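Protein kinase (Staphylococcus aureus subsp. aureus Mu50, PDB 3PY9) is the extracellular region of a membrane-bound serine/threonine kinase whose PASTA repeats probably bind muropeptides from the cell wall to regulate signalling. Local coordinates at residues E87-L92 / I133-S138. Numbering follows the deposited sequence.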
ATOM      1  N   GLU A  87      -1.831 -13.879 -15.573  1.00 43.85           N
ATOM      2  CA  GLU A  87      -0.357 -13.956 -15.652  1.00 44.14           C
ATOM      3  C   GLU A  87       0.197 -14.778 -14.473  1.00 43.99           C
ATOM      4  O   GLU A  87       1.037 -15.661 -14.653  1.00 43.16           O
ATOM      5  CB  GLU A  87       0.289 -12.557 -15.715  1.00 44.24           C
ATOM      6  CG  GLU A  87       1.830 -12.532 -15.988  1.00 43.90           C
ATOM      7  CD  GLU A  87       2.436 -11.109 -15.994  1.00 44.41           C
ATOM      8  OE1 GLU A  87       1.692 -10.125 -15.845  1.00 44.61           O
ATOM      9  OE2 GLU A  87       3.663 -10.956 -16.170  1.00 45.02           O
ATOM     10  N   ALA A  88      -0.316 -14.489 -13.279  1.00 44.34           N
ATOM     11  CA  ALA A  88       0.070 -15.178 -12.050  1.00 44.45           C
ATOM     12  C   ALA A  88      -0.107 -16.705 -12.137  1.00 44.81           C
ATOM     13  O   ALA A  88       0.766 -17.462 -11.709  1.00 43.88           O
ATOM     14  CB  ALA A  88      -0.731 -14.628 -10.895  1.00 43.98           C
ATOM     15  N   LEU A  89      -1.248 -17.126 -12.687  1.00 45.58           N
ATOM     16  CA  LEU A  89      -1.638 -18.532 -12.756  1.00 46.25           C
ATOM     17  C   LEU A  89      -0.821 -19.270 -13.804  1.00 47.62           C
ATOM     18  O   LEU A  89      -0.331 -20.383 -13.559  1.00 47.57           O
ATOM     19  CB  LEU A  89      -3.138 -18.665 -13.051  1.00 45.55           C
ATOM     20  CG  LEU A  89      -4.158 -18.393 -11.930  1.00 44.19           C
ATOM     21  CD1 LEU A  89      -5.582 -18.408 -12.470  1.00 41.89           C
ATOM     22  CD2 LEU A  89      -4.018 -19.401 -10.797  1.00 43.54           C
ATOM     23  N   GLN A  90      -0.678 -18.638 -14.969  1.00 49.05           N
ATOM     24  CA  GLN A  90       0.176 -19.152 -16.037  1.00 50.31           C
ATOM     25  C   GLN A  90       1.593 -19.394 -15.514  1.00 50.65           C
ATOM     26  O   GLN A  90       2.117 -20.493 -15.657  1.00 51.41           O
ATOM     27  CB  GLN A  90       0.164 -18.211 -17.255  1.00 49.95           C
ATOM     28  CG  GLN A  90      -1.137 -18.280 -18.096  1.00 51.42           C
ATOM     29  CD  GLN A  90      -1.231 -17.206 -19.215  1.00 51.77           C
ATOM     30  OE1 GLN A  90      -0.338 -16.366 -19.374  1.00 52.87           O
ATOM     31  NE2 GLN A  90      -2.332 -17.242 -19.989  1.00 53.41           N
ATOM     32  N   LYS A  91       2.189 -18.384 -14.878  1.00 51.37           N
ATOM     33  CA  LYS A  91       3.541 -18.482 -14.311  1.00 52.06           C
ATOM     34  C   LYS A  91       3.678 -19.635 -13.316  1.00 52.59           C
ATOM     35  O   LYS A  91       4.766 -20.197 -13.147  1.00 53.07           O
ATOM     36  CB  LYS A  91       3.930 -17.164 -13.633  1.00 52.14           C
ATOM     37  CG  LYS A  91       5.371 -17.090 -13.127  1.00 52.97           C
ATOM     38  CD  LYS A  91       6.319 -16.569 -14.203  1.00 55.46           C
ATOM     39  CE  LYS A  91       7.777 -16.982 -13.926  1.00 57.12           C
ATOM     40  NZ  LYS A  91       8.690 -16.568 -15.046  1.00 56.85           N
ATOM     41  N   LEU A  92       2.574 -19.968 -12.648  1.00 53.06           N
ATOM     42  CA  LEU A  92       2.526 -21.101 -11.726  1.00 53.37           C
ATOM     43  C   LEU A  92       2.438 -22.439 -12.467  1.00 53.78           C
ATOM     44  O   LEU A  92       3.206 -23.365 -12.173  1.00 53.62           O
ATOM     45  CB  LEU A  92       1.377 -20.938 -10.727  1.00 53.07           C
ATOM     46  CG  LEU A  92       1.717 -19.994  -9.566  1.00 52.85           C
ATOM     47  CD1 LEU A  92       0.473 -19.534  -8.819  1.00 52.12           C
ATOM     48  CD2 LEU A  92       2.699 -20.658  -8.611  1.00 51.80           C
ATOM     49  N   ILE A 133      -1.397 -23.914  -2.880  1.00 44.92           N
ATOM     50  CA  ILE A 133      -1.103 -22.486  -3.024  1.00 42.98           C
ATOM     51  C   ILE A 133      -2.419 -21.724  -2.907  1.00 41.91           C
ATOM     52  O   ILE A 133      -3.449 -22.147  -3.450  1.00 41.30           O
ATOM     53  CB  ILE A 133      -0.460 -22.075  -4.378  1.00 42.84           C
ATOM     54  CG1 ILE A 133       0.596 -23.080  -4.880  1.00 42.80           C
ATOM     55  CG2 ILE A 133       0.087 -20.650  -4.280  1.00 42.74           C
ATOM     56  CD1 ILE A 133       1.965 -22.917  -4.320  1.00 41.11           C
ATOM     57  N   LYS A 134      -2.375 -20.617  -2.170  1.00 40.41           N
ATOM     58  CA  LYS A 134      -3.472 -19.676  -2.136  1.00 38.67           C
ATOM     59  C   LYS A 134      -2.984 -18.321  -2.625  1.00 37.34           C
ATOM     60  O   LYS A 134      -1.935 -17.827  -2.198  1.00 36.59           O
ATOM     61  CB  LYS A 134      -4.022 -19.595  -0.725  1.00 39.40           C
ATOM     62  CG  LYS A 134      -5.403 -19.012  -0.616  1.00 41.09           C
ATOM     63  CD  LYS A 134      -5.969 -19.269   0.772  1.00 44.00           C
ATOM     64  CE  LYS A 134      -6.503 -20.697   0.921  1.00 45.81           C
ATOM     65  NZ  LYS A 134      -7.796 -20.878   0.164  1.00 47.99           N
ATOM     66  N   LEU A 135      -3.729 -17.742  -3.555  1.00 35.40           N
ATOM     67  CA  LEU A 135      -3.412 -16.443  -4.078  1.00 34.62           C
ATOM     68  C   LEU A 135      -4.518 -15.489  -3.672  1.00 34.50           C
ATOM     69  O   LEU A 135      -5.714 -15.849  -3.703  1.00 34.70           O
ATOM     70  CB  LEU A 135      -3.280 -16.472  -5.612  1.00 34.59           C
ATOM     71  CG  LEU A 135      -2.124 -17.274  -6.249  1.00 33.72           C
ATOM     72  CD1 LEU A 135      -2.029 -16.967  -7.723  1.00 32.17           C
ATOM     73  CD2 LEU A 135      -0.742 -17.049  -5.593  1.00 30.91           C
ATOM     74  N   TYR A 136      -4.114 -14.281  -3.295  1.00 33.07           N
ATOM     75  CA  TYR A 136      -5.044 -13.291  -2.810  1.00 32.31           C
ATOM     76  C   TYR A 136      -5.157 -12.229  -3.875  1.00 31.66           C
ATOM     77  O   TYR A 136      -4.215 -11.466  -4.116  1.00 31.33           O
ATOM     78  CB  TYR A 136      -4.563 -12.707  -1.482  1.00 32.36           C
ATOM     79  CG  TYR A 136      -4.562 -13.711  -0.341  1.00 32.96           C
ATOM     80  CD1 TYR A 136      -5.642 -13.802   0.526  1.00 32.28           C
ATOM     81  CD2 TYR A 136      -3.484 -14.577  -0.141  1.00 32.04           C
ATOM     82  CE1 TYR A 136      -5.644 -14.711   1.568  1.00 34.38           C
ATOM     83  CE2 TYR A 136      -3.481 -15.489   0.904  1.00 32.74           C
ATOM     84  CZ  TYR A 136      -4.567 -15.547   1.751  1.00 33.18           C
ATOM     85  OH  TYR A 136      -4.590 -16.442   2.801  1.00 35.51           O
ATOM     86  N   GLU A 137      -6.312 -12.209  -4.529  1.00 30.36           N
ATOM     87  CA  GLU A 137      -6.540 -11.318  -5.650  1.00 29.88           C
ATOM     88  C   GLU A 137      -7.170 -10.051  -5.127  1.00 29.63           C
ATOM     89  O   GLU A 137      -8.147 -10.130  -4.401  1.00 29.77           O
ATOM     90  CB  GLU A 137      -7.499 -11.979  -6.638  1.00 29.27           C
ATOM     91  CG  GLU A 137      -7.743 -11.194  -7.900  1.00 28.75           C
ATOM     92  CD  GLU A 137      -8.846 -11.785  -8.743  1.00 28.46           C
ATOM     93  OE1 GLU A 137      -9.329 -12.881  -8.412  1.00 30.25           O
ATOM     94  OE2 GLU A 137      -9.247 -11.153  -9.735  1.00 29.15           O
ATOM     95  N   SER A 138      -6.634  -8.895  -5.517  1.00 29.48           N
ATOM     96  CA  SER A 138      -7.169  -7.610  -5.062  1.00 29.70           C
ATOM     97  C   SER A 138      -8.545  -7.295  -5.664  1.00 29.50           C
ATOM     98  O   SER A 138      -8.766  -7.479  -6.851  1.00 29.63           O
ATOM     99  CB  SER A 138      -6.201  -6.471  -5.410  1.00 29.83           C
ATOM    100  OG  SER A 138      -6.752  -5.217  -5.015  1.00 30.35           O
TER
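L135 sends one methyl, CD1, into the face of helix 85-93 formed by A88, L89 and L92, part of the helix-on-sheet packing of this PASTA domain. The helix lies over a three-stranded sheet with 133-138 as its middle strand, parallel to 100-105 and antiparallel to 115-118. Segments 87-92 and 133-138 run nearly antiparallel, at 162°, with their axes 11.1 Å apart, a gap bridged by side chains alone.

L135 and L92 point at each other and meet tip to tip, with CD1 of L135 3.7 Å from CD1 of L92. In L135, CD1 continues the chain outward from CA through CB and CG (chi2 -170°), which carries this methyl to the helix. L92 is extended in the same way (chi2 164°), and the two leucines together span the gap. A88, one turn before L92, also points at the strand; its short side chain suits the place where the helix comes nearest, and CB lies 4.1 Å from L135 CD1. L89 starts off to one side, but its branched end bends back to bring CD2 within 4.4 Å of the same methyl.

Leucine suits these places because it branches at CG, not CB: its methyls reach across the gap, and it fits comfortably in a helix. The purely apolar contact demands no polar partner. Around it, V100 touches L89 and L135, I115 touches A88, and M77 touches both L92 and I133, continuing this apolar layer. Alternation along the strand gives K134 to the other face of the sheet, where its NZ forms a salt bridge with E103. Seen from L135 CD1, the directions to A88 CB and L92 CD1 stand almost at right angles, so this methyl nestles between successive turns of the helix.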